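Local coordinates for YfdX protein (Salmonella enterica I, PDB 6A02) that is of incompletely understood function but is implicated in the bacterial response to antibiotic stress and in virulence, at residues I128-D142 with S164-V176. Sequence-based numbering, arbitrary orientation.
Sequences IENQELIPLQQTRKD and SAQDGIVVDSQSV
I169 lays its CG2 methyl against the extended side chain of E132, 3.3 Å from CG of that residue and close to its OE2, while its CG1 meets the CG2 methyl of I134 at 3.6 Å and its terminal CD1 comes back to E132 OE2. With CG1 anti to the carbonyl carbon (chi1 -63°), I169 spans two residues of the facing strand, beside M25 of helix 19-36. On the face that carries E132, S173 OG donates to N130 OD1 at 2.6 Å, in the carbonyl plane and on a lone pair. The N130 amide is held at both ends, because its ND2 reaches S84 and T86 on strand 77-89. On the other face, L133 CB rests on V170 CG2, and Q131 NE2 meets E129 OE1 from above the carboxylate plane, whereas OE2 of E129 binds S83 and the backbone of L12. Six backbone hydrogen bonds join the strands, two at each of the pairs E129-Q174, Q131-D172 and L133-V170; the one from Q131 N to D172 O is almost straight (179°). Where the strands give way to helices, water links T139 OG1 to A165 O, and another joins D142 OD2 to S164 OG. P135 O takes both T139 N and T139 OG1, from opposite faces of its plane. The whole is an antiparallel strand pair with a helical connection, 170-175 being the outermost strand, within this chain, of a three-stranded antiparallel sheet centred on strand 125-135 in the YfdX family fold.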
ATOM      1  N   ILE A 128       7.735   1.568 -15.687  1.00 11.17           N
ATOM      2  CA  ILE A 128       8.465   0.989 -14.566  1.00 11.68           C
ATOM      3  C   ILE A 128       7.899  -0.401 -14.326  1.00 11.09           C
ATOM      4  O   ILE A 128       6.679  -0.590 -14.346  1.00 11.45           O
ATOM      5  CB  ILE A 128       8.296   1.864 -13.307  1.00 12.61           C
ATOM      6  CG1 ILE A 128       9.076   3.170 -13.450  1.00 15.82           C
ATOM      7  CG2 ILE A 128       8.718   1.107 -12.048  1.00 13.38           C
ATOM      8  CD1 ILE A 128      10.560   3.002 -13.302  1.00 20.67           C
ATOM      9  N   GLU A 129       8.776  -1.380 -14.118  1.00 10.26           N
ATOM     10  CA  GLU A 129       8.344  -2.729 -13.790  1.00  9.33           C
ATOM     11  C   GLU A 129       8.521  -2.955 -12.293  1.00  8.01           C
ATOM     12  O   GLU A 129       9.615  -2.742 -11.753  1.00 11.15           O
ATOM     13  CB  GLU A 129       9.142  -3.764 -14.582  1.00 10.52           C
ATOM     14  CG  GLU A 129       8.679  -5.162 -14.317  1.00  9.59           C
ATOM     15  CD  GLU A 129       9.512  -6.217 -15.005  1.00 14.34           C
ATOM     16  OE1 GLU A 129      10.741  -6.032 -15.136  1.00 16.65           O
ATOM     17  OE2 GLU A 129       8.927  -7.245 -15.393  1.00 12.79           O
ATOM     18  N   ASN A 130       7.448  -3.386 -11.627  1.00  7.94           N
ATOM     19  CA  ASN A 130       7.463  -3.627 -10.182  1.00  9.17           C
ATOM     20  C   ASN A 130       7.530  -5.128  -9.961  1.00  8.64           C
ATOM     21  O   ASN A 130       6.571  -5.848 -10.249  1.00 11.03           O
ATOM     22  CB  ASN A 130       6.208  -3.068  -9.523  1.00  9.31           C
ATOM     23  CG  ASN A 130       5.932  -1.657  -9.916  1.00  9.51           C
ATOM     24  OD1 ASN A 130       6.679  -0.747  -9.579  1.00 10.20           O
ATOM     25  ND2 ASN A 130       4.825  -1.456 -10.628  1.00 11.16           N
ATOM     26  N   GLN A 131       8.650  -5.598  -9.438  1.00  8.12           N
ATOM     27  CA  GLN A 131       8.856  -7.015  -9.200  1.00  8.79           C
ATOM     28  C   GLN A 131       8.665  -7.298  -7.717  1.00  8.70           C
ATOM     29  O   GLN A 131       9.424  -6.794  -6.879  1.00  8.64           O
ATOM     30  CB  GLN A 131      10.252  -7.440  -9.651  1.00 11.10           C
ATOM     31  CG  GLN A 131      10.467  -7.321 -11.167  1.00 11.15           C
ATOM     32  CD  GLN A 131      11.804  -7.863 -11.610  1.00 17.49           C
ATOM     33  OE1 GLN A 131      12.577  -8.386 -10.805  1.00 22.92           O
ATOM     34  NE2 GLN A 131      12.085  -7.746 -12.903  1.00 17.00           N
ATOM     35  N   GLU A 132       7.647  -8.087  -7.400  1.00  8.32           N
ATOM     36  CA  GLU A 132       7.399  -8.512  -6.033  1.00  8.07           C
ATOM     37  C   GLU A 132       8.315  -9.688  -5.730  1.00  8.45           C
ATOM     38  O   GLU A 132       8.363 -10.651  -6.499  1.00  8.92           O
ATOM     39  CB  GLU A 132       5.937  -8.929  -5.899  1.00  9.77           C
ATOM     40  CG  GLU A 132       5.536  -9.267  -4.492  1.00 15.35           C
ATOM     41  CD  GLU A 132       4.089  -9.731  -4.367  1.00 21.41           C
ATOM     42  OE1 GLU A 132       3.390  -9.819  -5.394  1.00 21.62           O
ATOM     43  OE2 GLU A 132       3.653 -10.011  -3.226  1.00 24.75           O
ATOM     44  N   LEU A 133       9.037  -9.608  -4.607  1.00  8.24           N
ATOM     45  CA  LEU A 133      10.042 -10.594  -4.234  1.00  7.11           C
ATOM     46  C   LEU A 133       9.805 -11.074  -2.813  1.00  7.70           C
ATOM     47  O   LEU A 133       9.339 -10.314  -1.955  1.00  8.88           O
ATOM     48  CB  LEU A 133      11.463  -9.999  -4.286  1.00  9.01           C
ATOM     49  CG  LEU A 133      11.831  -9.089  -5.467  1.00  9.67           C
ATOM     50  CD1 LEU A 133      13.202  -8.461  -5.272  1.00 11.77           C
ATOM     51  CD2 LEU A 133      11.798  -9.861  -6.772  1.00 10.90           C
ATOM     52  N   ILE A 134      10.174 -12.328  -2.552  1.00  8.23           N
ATOM     53  CA  ILE A 134      10.249 -12.827  -1.176  1.00  8.65           C
ATOM     54  C   ILE A 134      11.596 -13.488  -0.931  1.00  9.41           C
ATOM     55  O   ILE A 134      12.204 -14.045  -1.859  1.00  8.19           O
ATOM     56  CB  ILE A 134       9.124 -13.817  -0.831  1.00  9.01           C
ATOM     57  CG1 ILE A 134       9.168 -15.033  -1.756  1.00  9.69           C
ATOM     58  CG2 ILE A 134       7.755 -13.112  -0.828  1.00 10.42           C
ATOM     59  CD1 ILE A 134       8.320 -16.180  -1.264  1.00 11.73           C
ATOM     60  N   PRO A 135      12.089 -13.469   0.309  1.00  8.18           N
ATOM     61  CA  PRO A 135      13.295 -14.236   0.654  1.00  9.60           C
ATOM     62  C   PRO A 135      12.899 -15.693   0.837  1.00  9.46           C
ATOM     63  O   PRO A 135      12.073 -16.019   1.689  1.00 10.39           O
ATOM     64  CB  PRO A 135      13.740 -13.607   1.977  1.00 10.13           C
ATOM     65  CG  PRO A 135      12.439 -13.129   2.606  1.00  9.72           C
ATOM     66  CD  PRO A 135      11.554 -12.704   1.454  1.00  9.00           C
ATOM     67  N   LEU A 136      13.489 -16.579   0.035  1.00  9.15           N
ATOM     68  CA  LEU A 136      12.941 -17.928  -0.076  1.00 11.50           C
ATOM     69  C   LEU A 136      13.111 -18.723   1.213  1.00 11.24           C
ATOM     70  O   LEU A 136      12.141 -19.289   1.740  1.00 11.58           O
ATOM     71  CB  LEU A 136      13.570 -18.660  -1.257  1.00 10.61           C
ATOM     72  CG  LEU A 136      13.121 -20.108  -1.471  1.00 12.25           C
ATOM     73  CD1 LEU A 136      11.602 -20.248  -1.561  1.00 11.76           C
ATOM     74  CD2 LEU A 136      13.794 -20.665  -2.725  1.00 14.80           C
ATOM     75  N   GLN A 137      14.335 -18.799   1.734  1.00 11.88           N
ATOM     76  CA  GLN A 137      14.542 -19.657   2.894  1.00 12.43           C
ATOM     77  C   GLN A 137      13.911 -19.054   4.138  1.00 11.54           C
ATOM     78  O   GLN A 137      13.350 -19.782   4.964  1.00 12.95           O
ATOM     79  CB  GLN A 137      16.025 -19.956   3.104  1.00 15.23           C
ATOM     80  CG  GLN A 137      16.266 -21.157   4.016  1.00 20.60           C
ATOM     81  CD  GLN A 137      15.557 -22.421   3.534  1.00 24.87           C
ATOM     82  OE1 GLN A 137      15.588 -22.758   2.344  1.00 22.40           O
ATOM     83  NE2 GLN A 137      14.904 -23.123   4.461  1.00 27.16           N
ATOM     84  N   GLN A 138      13.975 -17.730   4.281  1.00 11.15           N
ATOM     85  CA  GLN A 138      13.333 -17.080   5.420  1.00 12.90           C
ATOM     86  C   GLN A 138      11.822 -17.298   5.404  1.00 13.18           C
ATOM     87  O   GLN A 138      11.205 -17.527   6.453  1.00 12.81           O
ATOM     88  CB  GLN A 138      13.708 -15.598   5.441  1.00 11.26           C
ATOM     89  CG  GLN A 138      13.162 -14.811   6.622  1.00 13.24           C
ATOM     90  CD  GLN A 138      13.761 -13.406   6.722  1.00 15.67           C
ATOM     91  OE1 GLN A 138      14.287 -12.852   5.746  1.00 14.16           O
ATOM     92  NE2 GLN A 138      13.672 -12.817   7.913  1.00 17.81           N
ATOM     93  N   THR A 139      11.207 -17.256   4.220  1.00 10.42           N
ATOM     94  CA  THR A 139       9.778 -17.542   4.133  1.00  9.83           C
ATOM     95  C   THR A 139       9.484 -19.003   4.433  1.00 11.20           C
ATOM     96  O   THR A 139       8.531 -19.310   5.158  1.00  9.40           O
ATOM     97  CB  THR A 139       9.222 -17.140   2.765  1.00  9.46           C
ATOM     98  OG1 THR A 139       9.548 -15.769   2.515  1.00  9.95           O
ATOM     99  CG2 THR A 139       7.699 -17.284   2.719  1.00 10.06           C
ATOM    100  N   ARG A 140      10.291 -19.921   3.887  1.00 10.39           N
ATOM    101  CA  ARG A 140      10.125 -21.337   4.208  1.00 11.56           C
ATOM    102  C   ARG A 140      10.152 -21.561   5.713  1.00 11.71           C
ATOM    103  O   ARG A 140       9.307 -22.277   6.264  1.00 11.34           O
ATOM    104  CB  ARG A 140      11.229 -22.163   3.547  1.00 13.33           C
ATOM    105  CG  ARG A 140      11.021 -22.404   2.078  1.00 12.36           C
ATOM    106  CD  ARG A 140      12.287 -22.978   1.471  1.00 14.54           C
ATOM    107  NE  ARG A 140      12.084 -23.421   0.097  1.00 13.38           N
ATOM    108  CZ  ARG A 140      13.071 -23.775  -0.716  1.00 16.68           C
ATOM    109  NH1 ARG A 140      14.326 -23.723  -0.285  1.00 16.21           N
ATOM    110  NH2 ARG A 140      12.805 -24.182  -1.954  1.00 15.56           N
ATOM    111  N   LYS A 141      11.120 -20.940   6.394  1.00 11.81           N
ATOM    112  CA  LYS A 141      11.245 -21.120   7.839  1.00 13.75           C
ATOM    113  C   LYS A 141      10.029 -20.576   8.577  1.00 13.42           C
ATOM    114  O   LYS A 141       9.547 -21.201   9.524  1.00 12.80           O
ATOM    115  CB  LYS A 141      12.533 -20.476   8.354  1.00 14.25           C
ATOM    116  CG  LYS A 141      12.777 -20.701   9.847  1.00 17.07           C
ATOM    117  CD  LYS A 141      14.141 -20.169  10.267  1.00 21.41           C
ATOM    118  CE  LYS A 141      14.358 -20.295  11.768  1.00 30.26           C
ATOM    119  NZ  LYS A 141      15.583 -19.557  12.197  1.00 31.25           N
ATOM    120  N   ASP A 142       9.521 -19.410   8.166  1.00 12.38           N
ATOM    121  CA  ASP A 142       8.299 -18.883   8.774  1.00 10.76           C
ATOM    122  C   ASP A 142       7.156 -19.889   8.672  1.00 10.75           C
ATOM    123  O   ASP A 142       6.418 -20.111   9.639  1.00 10.58           O
ATOM    124  CB  ASP A 142       7.876 -17.578   8.094  1.00 10.00           C
ATOM    125  CG  ASP A 142       8.802 -16.405   8.377  1.00 14.99           C
ATOM    126  OD1 ASP A 142       9.607 -16.456   9.333  1.00 16.99           O
ATOM    127  OD2 ASP A 142       8.685 -15.404   7.623  1.00 12.31           O
ATOM    128  N   SER A 164       4.824 -11.950   9.628  1.00  9.96           N
ATOM    129  CA  SER A 164       6.214 -11.639   9.315  1.00 10.42           C
ATOM    130  C   SER A 164       6.580 -12.086   7.906  1.00 10.68           C
ATOM    131  O   SER A 164       7.258 -11.352   7.174  1.00 11.89           O
ATOM    132  CB  SER A 164       7.136 -12.296  10.327  1.00 13.96           C
ATOM    133  OG  SER A 164       8.479 -11.965  10.026  1.00 15.30           O
ATOM    134  N   ALA A 165       6.125 -13.276   7.497  1.00  9.07           N
ATOM    135  CA  ALA A 165       6.376 -13.704   6.123  1.00  9.89           C
ATOM    136  C   ALA A 165       5.785 -12.720   5.119  1.00 10.13           C
ATOM    137  O   ALA A 165       6.435 -12.366   4.124  1.00 10.53           O
ATOM    138  CB  ALA A 165       5.828 -15.115   5.893  1.00  8.93           C
ATOM    139  N   GLN A 166       4.557 -12.261   5.359  1.00  9.75           N
ATOM    140  CA  GLN A 166       3.937 -11.297   4.455  1.00 11.10           C
ATOM    141  C   GLN A 166       4.686  -9.974   4.455  1.00 12.43           C
ATOM    142  O   GLN A 166       4.827  -9.327   3.409  1.00 11.69           O
ATOM    143  CB  GLN A 166       2.490 -11.059   4.870  1.00 12.00           C
ATOM    144  CG  GLN A 166       1.595 -12.250   4.642  1.00 12.55           C
ATOM    145  CD  GLN A 166       0.160 -11.950   4.990  1.00 17.58           C
ATOM    146  OE1 GLN A 166      -0.720 -11.986   4.130  1.00 19.83           O
ATOM    147  NE2 GLN A 166      -0.085 -11.630   6.261  1.00 19.83           N
ATOM    148  N   ASP A 167       5.135  -9.533   5.628  1.00 11.13           N
ATOM    149  CA  ASP A 167       5.855  -8.270   5.714  1.00 12.62           C
ATOM    150  C   ASP A 167       7.209  -8.342   5.033  1.00 13.76           C
ATOM    151  O   ASP A 167       7.810  -7.290   4.764  1.00 13.88           O
ATOM    152  CB  ASP A 167       6.055  -7.869   7.175  1.00 14.78           C
ATOM    153  CG  ASP A 167       4.776  -7.435   7.841  1.00 17.49           C
ATOM    154  OD1 ASP A 167       3.818  -7.095   7.123  1.00 19.77           O
ATOM    155  OD2 ASP A 167       4.752  -7.421   9.088  1.00 18.05           O
ATOM    156  N   GLY A 168       7.702  -9.553   4.756  1.00 10.61           N
ATOM    157  CA  GLY A 168       8.948  -9.736   4.040  1.00 11.19           C
ATOM    158  C   GLY A 168       8.843  -9.581   2.541  1.00  9.46           C
ATOM    159  O   GLY A 168       9.874  -9.581   1.858  1.00 11.53           O
ATOM    160  N   ILE A 169       7.629  -9.453   2.009  1.00 10.15           N
ATOM    161  CA  ILE A 169       7.465  -9.144   0.592  1.00  9.52           C
ATOM    162  C   ILE A 169       8.016  -7.752   0.326  1.00 12.40           C
ATOM    163  O   ILE A 169       7.648  -6.784   1.005  1.00 14.00           O
ATOM    164  CB  ILE A 169       5.983  -9.197   0.200  1.00 10.81           C
ATOM    165  CG1 ILE A 169       5.409 -10.604   0.385  1.00 11.88           C
ATOM    166  CG2 ILE A 169       5.810  -8.710  -1.222  1.00 14.03           C
ATOM    167  CD1 ILE A 169       3.907 -10.647   0.285  1.00 12.98           C
ATOM    168  N   VAL A 170       8.882  -7.634  -0.677  1.00  9.27           N
ATOM    169  CA  VAL A 170       9.387  -6.333  -1.097  1.00  8.98           C
ATOM    170  C   VAL A 170       9.061  -6.146  -2.569  1.00  8.48           C
ATOM    171  O   VAL A 170       8.794  -7.103  -3.296  1.00  9.11           O
ATOM    172  CB  VAL A 170      10.900  -6.155  -0.851  1.00 10.32           C
ATOM    173  CG1 VAL A 170      11.234  -6.385   0.623  1.00 11.60           C
ATOM    174  CG2 VAL A 170      11.707  -7.080  -1.740  1.00 12.02           C
ATOM    175  N   VAL A 171       9.064  -4.897  -3.008  1.00  8.66           N
ATOM    176  CA  VAL A 171       8.777  -4.570  -4.401  1.00  9.20           C
ATOM    177  C   VAL A 171       9.964  -3.795  -4.943  1.00  7.80           C
ATOM    178  O   VAL A 171      10.229  -2.663  -4.509  1.00  8.90           O
ATOM    179  CB  VAL A 171       7.478  -3.771  -4.553  1.00  9.79           C
ATOM    180  CG1 VAL A 171       7.251  -3.401  -6.023  1.00  9.93           C
ATOM    181  CG2 VAL A 171       6.290  -4.567  -4.014  1.00 12.04           C
ATOM    182  N   ASP A 172      10.684  -4.401  -5.879  1.00  7.34           N
ATOM    183  CA  ASP A 172      11.762  -3.740  -6.604  1.00  7.94           C
ATOM    184  C   ASP A 172      11.144  -3.101  -7.840  1.00  8.11           C
ATOM    185  O   ASP A 172      10.724  -3.803  -8.772  1.00  8.69           O
ATOM    186  CB  ASP A 172      12.810  -4.769  -7.023  1.00 10.01           C
ATOM    187  CG  ASP A 172      14.073  -4.135  -7.589  0.51 15.61           C
ATOM    188  OD1 ASP A 172      13.988  -3.067  -8.229  0.51 17.05           O
ATOM    189  OD2 ASP A 172      15.162  -4.709  -7.389  0.51 20.63           O
ATOM    190  N   SER A 173      11.088  -1.777  -7.860  1.00  8.23           N
ATOM    191  CA  SER A 173      10.570  -1.036  -9.002  1.00  8.98           C
ATOM    192  C   SER A 173      11.756  -0.530  -9.805  1.00 12.56           C
ATOM    193  O   SER A 173      12.580   0.232  -9.285  1.00 16.52           O
ATOM    194  CB  SER A 173       9.700   0.128  -8.528  1.00 10.06           C
ATOM    195  OG  SER A 173       8.584  -0.344  -7.789  1.00  9.82           O
ATOM    196  N   GLN A 174      11.855  -0.966 -11.054  1.00 14.91           N
ATOM    197  CA  GLN A 174      12.997  -0.613 -11.884  1.00 17.80           C
ATOM    198  C   GLN A 174      12.527  -0.107 -13.234  1.00 15.94           C
ATOM    199  O   GLN A 174      11.530  -0.582 -13.783  1.00 14.50           O
ATOM    200  CB  GLN A 174      13.933  -1.802 -12.096  1.00 19.62           C
ATOM    201  CG  GLN A 174      14.887  -2.040 -10.936  1.00 25.68           C
ATOM    202  CD  GLN A 174      15.675  -3.337 -11.067  1.00 32.22           C
ATOM    203  OE1 GLN A 174      16.902  -3.344 -10.956  1.00 41.29           O
ATOM    204  NE2 GLN A 174      14.970  -4.441 -11.282  1.00 31.48           N
ATOM    205  N   SER A 175      13.247   0.879 -13.747  1.00 17.78           N
ATOM    206  CA  SER A 175      13.047   1.303 -15.121  1.00 20.75           C
ATOM    207  C   SER A 175      13.399   0.160 -16.062  1.00 21.14           C
ATOM    208  O   SER A 175      14.219  -0.707 -15.746  1.00 21.56           O
ATOM    209  CB  SER A 175      13.934   2.507 -15.398  1.00 23.60           C
ATOM    210  OG  SER A 175      15.264   2.131 -15.153  1.00 28.55           O
ATOM    211  N   VAL A 176      12.744   0.148 -17.217  1.00 25.90           N
ATOM    212  CA  VAL A 176      12.850  -0.963 -18.152  1.00 26.24           C
ATOM    213  C   VAL A 176      14.099  -0.770 -19.002  1.00 29.07           C
ATOM    214  O   VAL A 176      14.220   0.222 -19.728  1.00 30.68           O
ATOM    215  CB  VAL A 176      11.591  -1.066 -19.023  1.00 25.78           C
ATOM    216  CG1 VAL A 176      11.665  -2.294 -19.913  1.00 28.19           C
ATOM    217  CG2 VAL A 176      10.358  -1.110 -18.143  1.00 23.95           C
TER
HETATM  218  O   HOH W   1      12.536  -4.527 -13.648  1.00 26.61           O
HETATM  219  O   HOH W   2       9.024 -13.327   3.669  1.00 13.07           O
HETATM  220  O   HOH W   3       9.910 -13.303   8.145  1.00 15.12           O